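Beta-1,4-galactanase (Humicola insolens, PDB 1HJQ) hydrolyses the beta-1,4-galactosidic linkages of type I arabinogalactans as a family 53 glycoside hydrolase. Local coordinates at residues Y57-N62 against M117-D122; G124-I129 against L169-K174; N149-A154 against L196-F201; S225-L230 against V284-K289. One frame throughout, in Å; residues are numbered along the deposited sequence.

Interaction 1: residues Y57-N62 against M117-D122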
loop_
_atom_site.group_PDB
_atom_site.type_symbol
_atom_site.label_atom_id
_atom_site.label_comp_id
_atom_site.label_asym_id
_atom_site.label_seq_id
_atom_site.Cartn_x
_atom_site.Cartn_y
_atom_site.Cartn_z
ATOM N N TYR A 57 13.615 -1.439 -6.053
ATOM C CA TYR A 57 12.170 -1.541 -6.198
ATOM C C TYR A 57 11.790 -1.880 -7.625
ATOM O O TYR A 57 10.616 -1.799 -7.998
ATOM C CB TYR A 57 11.466 -0.245 -5.761
ATOM C CG TYR A 57 11.935 0.269 -4.418
ATOM C CD1 TYR A 57 12.022 -0.582 -3.318
ATOM C CD2 TYR A 57 12.337 1.592 -4.259
ATOM C CE1 TYR A 57 12.504 -0.130 -2.101
ATOM C CE2 TYR A 57 12.819 2.052 -3.049
ATOM C CZ TYR A 57 12.904 1.183 -1.972
ATOM O OH TYR A 57 13.428 1.617 -0.773
ATOM N N ASN A 58 12.770 -2.250 -8.441
ATOM C CA ASN A 58 12.416 -2.626 -9.795
ATOM C C ASN A 58 12.016 -4.094 -9.758
ATOM O O ASN A 58 12.083 -4.734 -8.708
ATOM C CB ASN A 58 13.552 -2.347 -10.801
ATOM C CG ASN A 58 14.736 -3.289 -10.679
ATOM O OD1 ASN A 58 14.709 -4.280 -9.948
ATOM N ND2 ASN A 58 15.789 -2.984 -11.428
ATOM N N LEU A 59 11.580 -4.618 -10.894
ATOM C CA LEU A 59 11.123 -5.998 -10.968
ATOM C C LEU A 59 12.048 -7.024 -10.314
ATOM O O LEU A 59 11.629 -7.746 -9.412
ATOM C CB LEU A 59 10.872 -6.376 -12.425
ATOM C CG LEU A 59 9.876 -7.523 -12.593
ATOM C CD1 LEU A 59 8.567 -7.171 -11.867
ATOM C CD2 LEU A 59 9.632 -7.765 -14.083
ATOM N N ASP A 60 13.297 -7.095 -10.761
ATOM C CA ASP A 60 14.242 -8.051 -10.198
ATOM C C ASP A 60 14.288 -7.924 -8.682
ATOM O O ASP A 60 14.232 -8.922 -7.959
ATOM C CB ASP A 60 15.647 -7.820 -10.766
ATOM C CG ASP A 60 15.687 -7.905 -12.282
ATOM O OD1 ASP A 60 15.113 -8.864 -12.848
ATOM O OD2 ASP A 60 16.302 -7.013 -12.907
ATOM N N TYR A 61 14.393 -6.685 -8.210
ATOM C CA TYR A 61 14.441 -6.387 -6.787
ATOM C C TYR A 61 13.225 -6.954 -6.067
ATOM O O TYR A 61 13.349 -7.547 -4.996
ATOM C CB TYR A 61 14.504 -4.864 -6.573
ATOM C CG TYR A 61 14.505 -4.424 -5.119
ATOM C CD1 TYR A 61 13.343 -4.472 -4.347
ATOM C CD2 TYR A 61 15.677 -3.989 -4.508
ATOM C CE1 TYR A 61 13.351 -4.104 -3.003
ATOM C CE2 TYR A 61 15.697 -3.619 -3.166
ATOM C CZ TYR A 61 14.532 -3.681 -2.418
ATOM O OH TYR A 61 14.561 -3.332 -1.082
ATOM N N ASN A 62 12.047 -6.777 -6.654
ATOM C CA ASN A 62 10.831 -7.266 -6.024
ATOM C C ASN A 62 10.677 -8.772 -6.092
ATOM O O ASN A 62 9.968 -9.359 -5.277
ATOM C CB ASN A 62 9.608 -6.577 -6.629
ATOM C CG ASN A 62 9.400 -5.185 -6.070
ATOM O OD1 ASN A 62 8.970 -5.024 -4.925
ATOM N ND2 ASN A 62 9.724 -4.171 -6.864
ATOM N N MET A 117 3.648 -9.067 -14.278
ATOM C CA MET A 117 2.933 -10.131 -13.591
ATOM C C MET A 117 3.443 -11.494 -14.043
ATOM O O MET A 117 3.625 -12.403 -13.230
ATOM C CB MET A 117 1.436 -10.002 -13.846
ATOM C CG MET A 117 0.805 -8.779 -13.185
ATOM S SD MET A 117 0.647 -8.909 -11.379
ATOM C CE MET A 117 2.270 -8.345 -10.848
ATOM N N ASN A 118 3.690 -11.636 -15.341
ATOM C CA ASN A 118 4.191 -12.901 -15.864
ATOM C C ASN A 118 5.571 -13.188 -15.291
ATOM O O ASN A 118 6.009 -14.335 -15.224
ATOM C CB ASN A 118 4.252 -12.873 -17.394
ATOM C CG ASN A 118 2.914 -13.171 -18.031
ATOM O OD1 ASN A 118 2.187 -14.054 -17.579
ATOM N ND2 ASN A 118 2.584 -12.448 -19.096
ATOM N N ARG A 119 6.252 -12.135 -14.868
ATOM C CA ARG A 119 7.577 -12.285 -14.294
ATOM C C ARG A 119 7.463 -13.093 -12.999
ATOM O O ARG A 119 8.288 -13.967 -12.722
ATOM C CB ARG A 119 8.171 -10.912 -14.022
ATOM C CG ARG A 119 9.641 -10.935 -13.742
ATOM C CD ARG A 119 10.443 -11.354 -14.957
ATOM N NE ARG A 119 11.848 -11.499 -14.592
ATOM C CZ ARG A 119 12.664 -10.486 -14.311
ATOM N NH1 ARG A 119 12.227 -9.235 -14.363
ATOM N NH2 ARG A 119 13.916 -10.732 -13.947
ATOM N N PHE A 120 6.431 -12.803 -12.212
ATOM C CA PHE A 120 6.204 -13.528 -10.968
ATOM C C PHE A 120 5.680 -14.932 -11.267
ATOM O O PHE A 120 6.107 -15.908 -10.652
ATOM C CB PHE A 120 5.201 -12.787 -10.079
ATOM C CG PHE A 120 5.763 -11.567 -9.422
ATOM C CD1 PHE A 120 5.615 -10.314 -10.003
ATOM C CD2 PHE A 120 6.470 -11.675 -8.232
ATOM C CE1 PHE A 120 6.166 -9.182 -9.409
ATOM C CE2 PHE A 120 7.026 -10.551 -7.629
ATOM C CZ PHE A 120 6.874 -9.304 -8.218
ATOM N N ALA A 121 4.756 -15.023 -12.218
ATOM C CA ALA A 121 4.175 -16.301 -12.607
ATOM C C ALA A 121 5.265 -17.276 -13.038
ATOM O O ALA A 121 5.328 -18.407 -12.556
ATOM C CB ALA A 121 3.191 -16.095 -13.741
ATOM N N ASP A 122 6.121 -16.828 -13.951
ATOM C CA ASP A 122 7.205 -17.663 -14.450
ATOM C C ASP A 122 8.191 -18.015 -13.343
ATOM O O ASP A 122 8.843 -19.060 -13.391
ATOM C CB ASP A 122 7.949 -16.953 -15.586
ATOM C CG ASP A 122 7.057 -16.669 -16.783
ATOM O OD1 ASP A 122 5.983 -17.310 -16.904
ATOM O OD2 ASP A 122 7.442 -15.812 -17.607
#
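OD1 of Asp-60 is approached by both terminal nitrogens of Arg-119, forming a salt bridge between the two segments. The stronger bond comes from NH2, with an N-H...O angle of 155°; its NH2 to OD1 length of 2.5 Å is doubtful as an exact value at this resolution. NH1 of Arg-119 adds a weak bond to the same oxygen, at 3.3 Å from OD1. Carboxylate and guanidinium planes stand 81° apart, so a single oxygen meets the edge of the guanidinium, without a coplanar two-oxygen pairing.

The arginine chain leaves on the side away from its backbone N (chi1 -166°) and bends at chi2, which brings its aliphatic part obliquely across Leu-59. CD2 and CG of the leucine face this chain, CG of Leu-59 lying 3.6 Å from CG of Arg-119, while the CD1 branch comes obliquely to CE1 of Phe-120 at 4.0 Å. Asn-62 closes the contact from the other end, its carbonyl O at the edge of the Phe-120 ring and its CB 4.2 Å from CZ of that ring. With an alanine in place of Arg-119, the Asp-60 carboxylate would probably lose its cationic mate and turn freely, and one flank of Leu-59 would be left uncovered.

Asn-58 sets the start of the helix: its OD1 caps Tyr-61 N at 3.0 Å. Phe-120 also rests on Leu-76 and Ile-78 of strand 75-80. Helix 102-123 thus rests on that strand and packs beside helix 59-71, as neighbouring helices do in the outer layer of a TIM barrel.

Interaction 2: residues G124-I129 against L169-K174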
loop_
_atom_site.group_PDB
_atom_site.type_symbol
_atom_site.label_atom_id
_atom_site.label_comp_id
_atom_site.label_asym_id
_atom_site.label_seq_id
_atom_site.Cartn_x
_atom_site.Cartn_y
_atom_site.Cartn_z
ATOM N N GLY A 124 7.306 -18.594 -10.387
ATOM C CA GLY A 124 6.620 -19.478 -9.461
ATOM C C GLY A 124 6.181 -18.779 -8.187
ATOM O O GLY A 124 5.923 -19.423 -7.166
ATOM N N ILE A 125 6.110 -17.451 -8.250
ATOM C CA ILE A 125 5.699 -16.624 -7.120
ATOM C C ILE A 125 4.214 -16.311 -7.270
ATOM O O ILE A 125 3.769 -15.922 -8.344
ATOM C CB ILE A 125 6.453 -15.269 -7.107
ATOM C CG1 ILE A 125 7.973 -15.489 -7.083
ATOM C CG2 ILE A 125 5.979 -14.427 -5.929
ATOM C CD1 ILE A 125 8.503 -16.057 -5.797
ATOM N N GLN A 126 3.441 -16.473 -6.207
ATOM C CA GLN A 126 2.025 -16.163 -6.296
ATOM C C GLN A 126 1.743 -14.758 -5.772
ATOM O O GLN A 126 2.068 -14.438 -4.627
ATOM C CB GLN A 126 1.193 -17.175 -5.506
ATOM C CG GLN A 126 -0.309 -16.886 -5.514
ATOM C CD GLN A 126 -0.893 -16.790 -6.925
ATOM O OE1 GLN A 126 -0.790 -17.731 -7.724
ATOM N NE2 GLN A 126 -1.513 -15.651 -7.235
ATOM N N VAL A 127 1.152 -13.926 -6.629
ATOM C CA VAL A 127 0.786 -12.563 -6.271
ATOM C C VAL A 127 -0.663 -12.644 -5.806
ATOM O O VAL A 127 -1.524 -13.117 -6.541
ATOM C CB VAL A 127 0.866 -11.615 -7.491
ATOM C CG1 VAL A 127 0.554 -10.194 -7.064
ATOM C CG2 VAL A 127 2.241 -11.689 -8.127
ATOM N N ASP A 128 -0.933 -12.181 -4.591
ATOM C CA ASP A 128 -2.281 -12.234 -4.035
ATOM C C ASP A 128 -3.106 -10.968 -4.236
ATOM O O ASP A 128 -4.318 -11.041 -4.448
ATOM C CB ASP A 128 -2.181 -12.592 -2.562
ATOM C CG ASP A 128 -1.522 -13.935 -2.356
ATOM O OD1 ASP A 128 -2.144 -14.945 -2.741
ATOM O OD2 ASP A 128 -0.381 -13.985 -1.842
ATOM N N ILE A 129 -2.450 -9.814 -4.159
ATOM C CA ILE A 129 -3.117 -8.537 -4.380
ATOM C C ILE A 129 -2.217 -7.673 -5.253
ATOM O O ILE A 129 -0.994 -7.706 -5.112
ATOM C CB ILE A 129 -3.362 -7.768 -3.075
ATOM C CG1 ILE A 129 -4.330 -8.532 -2.180
ATOM C CG2 ILE A 129 -3.933 -6.398 -3.390
ATOM C CD1 ILE A 129 -4.561 -7.856 -0.849
ATOM N N LEU A 169 -0.516 -15.640 -14.266
ATOM C CA LEU A 169 -0.825 -15.774 -12.852
ATOM C C LEU A 169 -2.061 -16.617 -12.644
ATOM O O LEU A 169 -3.078 -16.433 -13.309
ATOM C CB LEU A 169 -1.039 -14.412 -12.202
ATOM C CG LEU A 169 0.218 -13.624 -11.851
ATOM C CD1 LEU A 169 -0.188 -12.296 -11.222
ATOM C CD2 LEU A 169 1.084 -14.434 -10.902
ATOM N N ASN A 170 -1.958 -17.555 -11.717
ATOM C CA ASN A 170 -3.068 -18.427 -11.391
ATOM C C ASN A 170 -2.822 -18.983 -9.995
ATOM O O ASN A 170 -1.775 -19.585 -9.730
ATOM C CB ASN A 170 -3.178 -19.576 -12.392
ATOM C CG ASN A 170 -4.567 -20.207 -12.403
ATOM O OD1 ASN A 170 -4.750 -21.334 -12.872
ATOM N ND2 ASN A 170 -5.556 -19.473 -11.898
ATOM N N PRO A 171 -3.760 -18.733 -9.068
ATOM C CA PRO A 171 -4.969 -17.955 -9.353
ATOM C C PRO A 171 -4.599 -16.493 -9.590
ATOM O O PRO A 171 -3.494 -16.074 -9.258
ATOM C CB PRO A 171 -5.799 -18.142 -8.090
ATOM C CG PRO A 171 -4.744 -18.203 -7.026
ATOM C CD PRO A 171 -3.711 -19.128 -7.649
ATOM N N LYS A 172 -5.523 -15.733 -10.175
ATOM C CA LYS A 172 -5.292 -14.322 -10.439
ATOM C C LYS A 172 -5.452 -13.549 -9.135
ATOM O O LYS A 172 -6.338 -13.850 -8.334
ATOM C CB LYS A 172 -6.309 -13.788 -11.449
ATOM C CG LYS A 172 -6.436 -14.603 -12.716
ATOM C CD LYS A 172 -5.276 -14.394 -13.665
ATOM C CE LYS A 172 -5.517 -15.183 -14.944
ATOM N NZ LYS A 172 -4.487 -14.927 -15.985
ATOM N N PRO A 173 -4.593 -12.544 -8.903
ATOM C CA PRO A 173 -4.653 -11.732 -7.691
ATOM C C PRO A 173 -5.830 -10.772 -7.751
ATOM O O PRO A 173 -6.336 -10.468 -8.825
ATOM C CB PRO A 173 -3.327 -10.986 -7.719
ATOM C CG PRO A 173 -3.132 -10.760 -9.176
ATOM C CD PRO A 173 -3.459 -12.124 -9.743
ATOM N N LYS A 174 -6.267 -10.309 -6.589
ATOM C CA LYS A 174 -7.359 -9.362 -6.524
ATOM C C LYS A 174 -6.790 -8.045 -7.018
ATOM O O LYS A 174 -5.721 -7.618 -6.587
ATOM C CB LYS A 174 -7.850 -9.225 -5.086
ATOM C CG LYS A 174 -8.352 -10.533 -4.517
ATOM C CD LYS A 174 -8.975 -10.370 -3.149
ATOM C CE LYS A 174 -9.606 -11.676 -2.702
ATOM N NZ LYS A 174 -10.453 -11.483 -1.497
#
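Gln-126 reaches Pro-171 because its chain first runs out opposite the backbone N (chi1 178°) and then bends at chi2 (56°), turning the amide toward the neighbouring loop. There NE2 donates to the carbonyl O of Pro-171 at 2.9 Å, tilted 25° from the carbonyl plane. The same nitrogen also donates to the carbonyl O of Val-127 within its own segment, so two acceptors probably restrain the amide. OE1 is left beside the Pro-171 ring, 3.2 Å from its CD, and close to the carbonyl O of Asn-170, an acceptor like itself, so no hydrogen bond forms between them. A cis peptide precedes Pro-171.

Further along, Val-127 turns towards the other loop and divides its contacts: CB meets CD1 of Leu-169 at 3.9 Å, while CG1 meets CB of Pro-173 at 4.0 Å. Phe-120 of helix 102-123 packs on the same valine. The segments then join as parallel strands. Lys-174 N donates to Asp-128 O at 3.0 Å, and CA of Ile-129 makes a CH...O contact with Lys-174 O at 3.5 Å.

The ends of the charged side chains bind other parts of the fold, Lys-174 NZ to Glu-240 and Asp-128 OD2 to Leu-76 N. The one bridge pairs Ile-129 with Lys-174; before it, a side-chain amide supplies the polar link and apolar packing much of the rest.

Interaction 3: residues N149-A154 against L196-F201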
loop_
_atom_site.group_PDB
_atom_site.type_symbol
_atom_site.label_atom_id
_atom_site.label_comp_id
_atom_site.label_asym_id
_atom_site.label_seq_id
_atom_site.Cartn_x
_atom_site.Cartn_y
_atom_site.Cartn_z
ATOM N N ASN A 149 -9.221 14.119 -16.272
ATOM C CA ASN A 149 -9.002 13.460 -17.560
ATOM C C ASN A 149 -9.603 12.085 -17.308
ATOM O O ASN A 149 -9.039 11.053 -17.672
ATOM C CB ASN A 149 -7.512 13.312 -17.862
ATOM C CG ASN A 149 -6.905 14.577 -18.427
ATOM O OD1 ASN A 149 -7.415 15.676 -18.209
ATOM N ND2 ASN A 149 -5.798 14.430 -19.146
ATOM N N TRP A 150 -10.752 12.098 -16.646
ATOM C CA TRP A 150 -11.468 10.890 -16.285
ATOM C C TRP A 150 -11.487 9.825 -17.372
ATOM O O TRP A 150 -11.324 8.638 -17.083
ATOM C CB TRP A 150 -12.889 11.262 -15.874
ATOM C CG TRP A 150 -12.912 12.221 -14.719
ATOM C CD1 TRP A 150 -13.475 13.470 -14.690
ATOM C CD2 TRP A 150 -12.361 11.999 -13.414
ATOM N NE1 TRP A 150 -13.312 14.035 -13.448
ATOM C CE2 TRP A 150 -12.630 13.155 -12.644
ATOM C CE3 TRP A 150 -11.666 10.932 -12.817
ATOM C CZ2 TRP A 150 -12.231 13.275 -11.307
ATOM C CZ3 TRP A 150 -11.268 11.049 -11.491
ATOM C CH2 TRP A 150 -11.553 12.216 -10.748
ATOM N N TYR A 151 -11.684 10.236 -18.623
ATOM C CA TYR A 151 -11.712 9.267 -19.707
ATOM C C TYR A 151 -10.377 8.548 -19.799
ATOM O O TYR A 151 -10.330 7.325 -19.771
ATOM C CB TYR A 151 -12.010 9.931 -21.052
ATOM C CG TYR A 151 -12.040 8.928 -22.186
ATOM C CD1 TYR A 151 -13.097 8.030 -22.311
ATOM C CD2 TYR A 151 -10.986 8.836 -23.103
ATOM C CE1 TYR A 151 -13.110 7.060 -23.315
ATOM C CE2 TYR A 151 -10.992 7.862 -24.114
ATOM C CZ TYR A 151 -12.061 6.980 -24.210
ATOM O OH TYR A 151 -12.097 6.019 -25.201
ATOM N N ASN A 152 -9.292 9.311 -19.909
ATOM C CA ASN A 152 -7.969 8.707 -20.010
ATOM C C ASN A 152 -7.682 7.789 -18.830
ATOM O O ASN A 152 -7.101 6.720 -19.003
ATOM C CB ASN A 152 -6.874 9.779 -20.100
ATOM C CG ASN A 152 -6.841 10.482 -21.458
ATOM O OD1 ASN A 152 -7.402 9.993 -22.445
ATOM N ND2 ASN A 152 -6.163 11.630 -21.513
ATOM N N ILE A 153 -8.093 8.200 -17.633
ATOM C CA ILE A 153 -7.856 7.401 -16.431
ATOM C C ILE A 153 -8.525 6.026 -16.487
ATOM O O ILE A 153 -7.855 4.993 -16.343
ATOM C CB ILE A 153 -8.336 8.141 -15.158
ATOM C CG1 ILE A 153 -7.530 9.431 -14.979
ATOM C CG2 ILE A 153 -8.162 7.260 -13.941
ATOM C CD1 ILE A 153 -8.037 10.333 -13.880
ATOM N N ALA A 154 -9.837 6.010 -16.704
ATOM C CA ALA A 154 -10.565 4.746 -16.760
ATOM C C ALA A 154 -9.960 3.897 -17.865
ATOM O O ALA A 154 -9.899 2.667 -17.785
ATOM C CB ALA A 154 -12.041 4.997 -17.031
ATOM N N LEU A 196 -15.650 5.552 -12.908
ATOM C CA LEU A 196 -16.565 4.495 -13.316
ATOM C C LEU A 196 -17.686 4.918 -14.271
ATOM O O LEU A 196 -18.334 4.061 -14.876
ATOM C CB LEU A 196 -17.167 3.824 -12.081
ATOM C CG LEU A 196 -16.152 3.154 -11.151
ATOM C CD1 LEU A 196 -16.895 2.519 -9.979
ATOM C CD2 LEU A 196 -15.348 2.102 -11.914
ATOM N N SER A 197 -17.918 6.224 -14.414
ATOM C CA SER A 197 -18.968 6.698 -15.313
ATOM C C SER A 197 -18.461 6.836 -16.746
ATOM O O SER A 197 -19.244 6.969 -17.682
ATOM C CB SER A 197 -19.524 8.042 -14.840
ATOM O OG SER A 197 -18.594 9.086 -15.046
ATOM N N GLN A 198 -17.146 6.795 -16.919
ATOM C CA GLN A 198 -16.561 6.915 -18.246
ATOM C C GLN A 198 -16.933 5.745 -19.151
ATOM O O GLN A 198 -17.312 5.938 -20.301
ATOM C CB GLN A 198 -15.043 7.013 -18.136
ATOM C CG GLN A 198 -14.574 8.217 -17.376
ATOM C CD GLN A 198 -15.264 9.473 -17.843
ATOM O OE1 GLN A 198 -15.409 9.703 -19.049
ATOM N NE2 GLN A 198 -15.698 10.300 -16.893
ATOM N N GLY A 199 -16.808 4.527 -18.633
ATOM C CA GLY A 199 -17.144 3.358 -19.426
ATOM C C GLY A 199 -16.003 2.366 -19.605
ATOM O O GLY A 199 -16.186 1.173 -19.360
ATOM N N PRO A 200 -14.809 2.820 -20.023
ATOM C CA PRO A 200 -13.667 1.924 -20.222
ATOM C C PRO A 200 -13.300 1.080 -18.998
ATOM O O PRO A 200 -13.034 -0.119 -19.126
ATOM C CB PRO A 200 -12.558 2.885 -20.626
ATOM C CG PRO A 200 -13.306 3.958 -21.353
ATOM C CD PRO A 200 -14.460 4.195 -20.423
ATOM N N PHE A 201 -13.274 1.695 -17.816
ATOM C CA PHE A 201 -12.952 0.956 -16.595
ATOM C C PHE A 201 -14.250 0.420 -16.015
ATOM O O PHE A 201 -15.046 1.171 -15.457
ATOM C CB PHE A 201 -12.268 1.865 -15.578
ATOM C CG PHE A 201 -11.642 1.125 -14.431
ATOM C CD1 PHE A 201 -10.791 0.052 -14.666
ATOM C CD2 PHE A 201 -11.864 1.529 -13.122
ATOM C CE1 PHE A 201 -10.168 -0.602 -13.619
ATOM C CE2 PHE A 201 -11.241 0.879 -12.059
ATOM C CZ PHE A 201 -10.390 -0.188 -12.308
#
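The indole of Trp-150 and the amide of Gln-198 lie nearly parallel, their planes 17° apart, yet the amide comes in obliquely, nearest to CB. CD of Gln-198 is 3.6 Å from CB of Trp-150. The indole itself takes part in edge-to-face stacks with Trp-190 and Trp-191 of helix 185-198. For Tyr-151 the two neighbours differ: OE1 of Gln-198 sits at the ring edge near its plane, whereas the Pro-200 ring crosses the side chain at about a right angle and brings CG obliquely to CE1 of Tyr-151, at 3.7 Å.

Gln-198 bends at chi2 (-48°), which wraps its chain over the first turn of helix 150-165; CG lies 3.3 Å from the Trp-150 carbonyl O, and CB lies 3.8 Å from CB of Ala-154. The polar end is secured within its own helix, NE2 bonding to Asn-194 O. A glycine in place of Gln-198 would probably open a gap between the first turn of helix 150-165 and the end of helix 185-198 and leave the Asn-194 carbonyl without this donor.

Gly-199, with positive phi, follows helix 185-198, and the chain turns so that Pro-200 and Phe-201 also face Ala-154. CB of Phe-201 packs on CB of Ala-154 at 3.5 Å, while CG stands opposite the backbone N (chi1 -167°), carrying the ring away from Ala-154 and to Phe-206.

No hydrogen bond joins the two segments. The contact therefore rests on van der Waals packing, of the Gln-198 chain as well as of apolar groups, with the small methyl of Ala-154 allowing the backbones to approach closely.

Interaction 4: residues S225-L230 against V284-K289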
loop_
_atom_site.group_PDB
_atom_site.type_symbol
_atom_site.label_atom_id
_atom_site.label_comp_id
_atom_site.label_asym_id
_atom_site.label_seq_id
_atom_site.Cartn_x
_atom_site.Cartn_y
_atom_site.Cartn_z
ATOM N N SER A 225 -14.831 8.794 10.468
ATOM C CA SER A 225 -14.894 9.167 9.059
ATOM C C SER A 225 -14.429 8.009 8.184
ATOM O O SER A 225 -15.035 7.723 7.156
ATOM C CB SER A 225 -14.027 10.392 8.787
ATOM O OG SER A 225 -14.567 11.541 9.407
ATOM N N LEU A 226 -13.346 7.351 8.585
ATOM C CA LEU A 226 -12.849 6.210 7.827
ATOM C C LEU A 226 -13.960 5.165 7.849
ATOM O O LEU A 226 -14.313 4.577 6.826
ATOM C CB LEU A 226 -11.581 5.640 8.475
ATOM C CG LEU A 226 -11.064 4.317 7.904
ATOM C CD1 LEU A 226 -10.687 4.491 6.442
ATOM C CD2 LEU A 226 -9.863 3.847 8.707
ATOM N N ARG A 227 -14.510 4.959 9.036
ATOM C CA ARG A 227 -15.590 4.011 9.251
ATOM C C ARG A 227 -16.757 4.282 8.307
ATOM O O ARG A 227 -17.272 3.370 7.655
ATOM C CB ARG A 227 -16.064 4.115 10.696
ATOM C CG ARG A 227 -17.329 3.365 11.006
ATOM C CD ARG A 227 -17.043 2.095 11.754
ATOM N NE ARG A 227 -18.281 1.546 12.293
ATOM C CZ ARG A 227 -18.969 2.097 13.288
ATOM N NH1 ARG A 227 -18.538 3.214 13.868
ATOM N NH2 ARG A 227 -20.103 1.539 13.688
ATOM N N ARG A 228 -17.177 5.539 8.248
ATOM C CA ARG A 228 -18.284 5.928 7.390
ATOM C C ARG A 228 -17.928 5.808 5.923
ATOM O O ARG A 228 -18.712 5.307 5.123
ATOM C CB ARG A 228 -18.696 7.372 7.674
ATOM C CG ARG A 228 -19.745 7.904 6.710
ATOM C CD ARG A 228 -20.181 9.289 7.131
ATOM N NE ARG A 228 -21.449 9.321 7.872
ATOM C CZ ARG A 228 -21.814 8.471 8.833
ATOM N NH1 ARG A 228 -21.022 7.466 9.208
ATOM N NH2 ARG A 228 -22.977 8.648 9.447
ATOM N N SER A 229 -16.738 6.283 5.580
ATOM C CA SER A 229 -16.269 6.259 4.206
ATOM C C SER A 229 -16.258 4.837 3.666
ATOM O O SER A 229 -16.790 4.575 2.587
ATOM C CB SER A 229 -14.876 6.877 4.121
ATOM O OG SER A 229 -14.501 7.074 2.777
ATOM N N LEU A 230 -15.666 3.919 4.423
ATOM C CA LEU A 230 -15.608 2.527 4.004
ATOM C C LEU A 230 -17.012 1.968 3.782
ATOM O O LEU A 230 -17.275 1.336 2.760
ATOM C CB LEU A 230 -14.865 1.681 5.045
ATOM C CG LEU A 230 -13.429 2.134 5.313
ATOM C CD1 LEU A 230 -12.753 1.197 6.292
ATOM C CD2 LEU A 230 -12.663 2.181 4.007
ATOM N N VAL A 284 -11.949 -1.294 10.102
ATOM C CA VAL A 284 -11.981 -2.098 8.886
ATOM C C VAL A 284 -12.829 -3.370 9.065
ATOM O O VAL A 284 -13.700 -3.671 8.246
ATOM C CB VAL A 284 -10.559 -2.505 8.468
ATOM C CG1 VAL A 284 -10.612 -3.322 7.198
ATOM C CG2 VAL A 284 -9.702 -1.263 8.286
ATOM N N SER A 285 -12.574 -4.111 10.138
ATOM C CA SER A 285 -13.320 -5.334 10.409
ATOM C C SER A 285 -14.807 -5.068 10.562
ATOM O O SER A 285 -15.627 -5.849 10.082
ATOM C CB SER A 285 -12.815 -5.998 11.685
ATOM O OG SER A 285 -11.454 -6.351 11.558
ATOM N N SER A 286 -15.156 -3.973 11.237
ATOM C CA SER A 286 -16.560 -3.630 11.463
ATOM C C SER A 286 -17.302 -3.561 10.138
ATOM O O SER A 286 -18.487 -3.892 10.062
ATOM C CB SER A 286 -16.688 -2.284 12.184
ATOM O OG SER A 286 -16.464 -1.198 11.299
ATOM N N VAL A 287 -16.596 -3.136 9.095
ATOM C CA VAL A 287 -17.186 -3.019 7.771
ATOM C C VAL A 287 -17.271 -4.369 7.086
ATOM O O VAL A 287 -16.297 -5.115 7.043
ATOM C CB VAL A 287 -16.357 -2.078 6.860
ATOM C CG1 VAL A 287 -16.970 -2.016 5.476
ATOM C CG2 VAL A 287 -16.287 -0.703 7.465
ATOM N N SER A 288 -18.445 -4.695 6.564
ATOM C CA SER A 288 -18.587 -5.947 5.837
ATOM C C SER A 288 -17.617 -5.740 4.682
ATOM O O SER A 288 -17.544 -4.638 4.123
ATOM C CB SER A 288 -19.998 -6.091 5.271
ATOM O OG SER A 288 -20.177 -5.205 4.177
ATOM N N LYS A 289 -16.875 -6.770 4.316
ATOM C CA LYS A 289 -15.926 -6.623 3.223
ATOM C C LYS A 289 -14.700 -5.830 3.642
ATOM O O LYS A 289 -13.835 -5.526 2.823
ATOM C CB LYS A 289 -16.591 -5.986 1.999
ATOM C CG LYS A 289 -17.511 -6.953 1.285
ATOM C CD LYS A 289 -18.189 -6.353 0.081
ATOM C CE LYS A 289 -18.996 -7.422 -0.633
ATOM N NZ LYS A 289 -18.095 -8.498 -1.143
HETATM O O HOH W 1 -19.260 -0.592 10.754
#
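CB of Leu-230 meets CG2 of Val-287 at 3.7 Å, the two side chains crossing at about a right angle. CD1 of the leucine continues along the same surface and reaches CG2 of Val-284 at 4.4 Å, so one leucine spans the last helical turn and the residue that follows it. CG2 of Val-287 also lies 4.2 Å from the carbonyl O of Arg-227.

At the exposed edge, Arg-227 and Ser-286 are joined through a water. It accepts from NE of Arg-227 at 2.8 Å, lying at the edge of the guanidinium and in its plane, and donates to OG of Ser-286 at 2.9 Å. The arginine chain runs out opposite its backbone N (chi1 170°) and bends at chi2, which sets CD 3.4 Å from the serine OG. That hydroxyl is itself positioned by a bond to Val-283 O, one turn back in its own helix.

Behind the first shell lies strand 240-245: Leu-230 rests on Val-241 and Val-284 on Val-243. Val-283 of helix 270-286 also packs against Leu-230, and beyond the helix Lys-289 pairs by backbone with Val-241 as the chain enters strand 290-296. Two neighbouring helices seated on a shared strand, with an apolar interior and a water-bridged polar pair at its edge, form part of the helical outer layer of a TIM barrel.

Overall arrangement
Interactions 1 and 2 form one continuous patch, their centres about 12 Å apart. Phe-120 O probably accepts a hydrogen bond from Ile-125 N at 2.9 Å, and CB of Phe-120 packs on CG2 of Val-127 at 3.7 Å. The other two stand separately: interaction 3 is centred about 26 Å from the centres of both interaction 2 and interaction 4, while interactions 1 and 4 lie on opposite sides of the chain's centre, their centres about 32 Å apart. Along the sequence interactions 2 and 3 alternate their segments; the other pairs follow in series. None includes a catalytic glutamate. Side chains of Val-284 and Ile-129 lie about 11 Å and about 12 Å from that of Glu-245, the probable nucleophile.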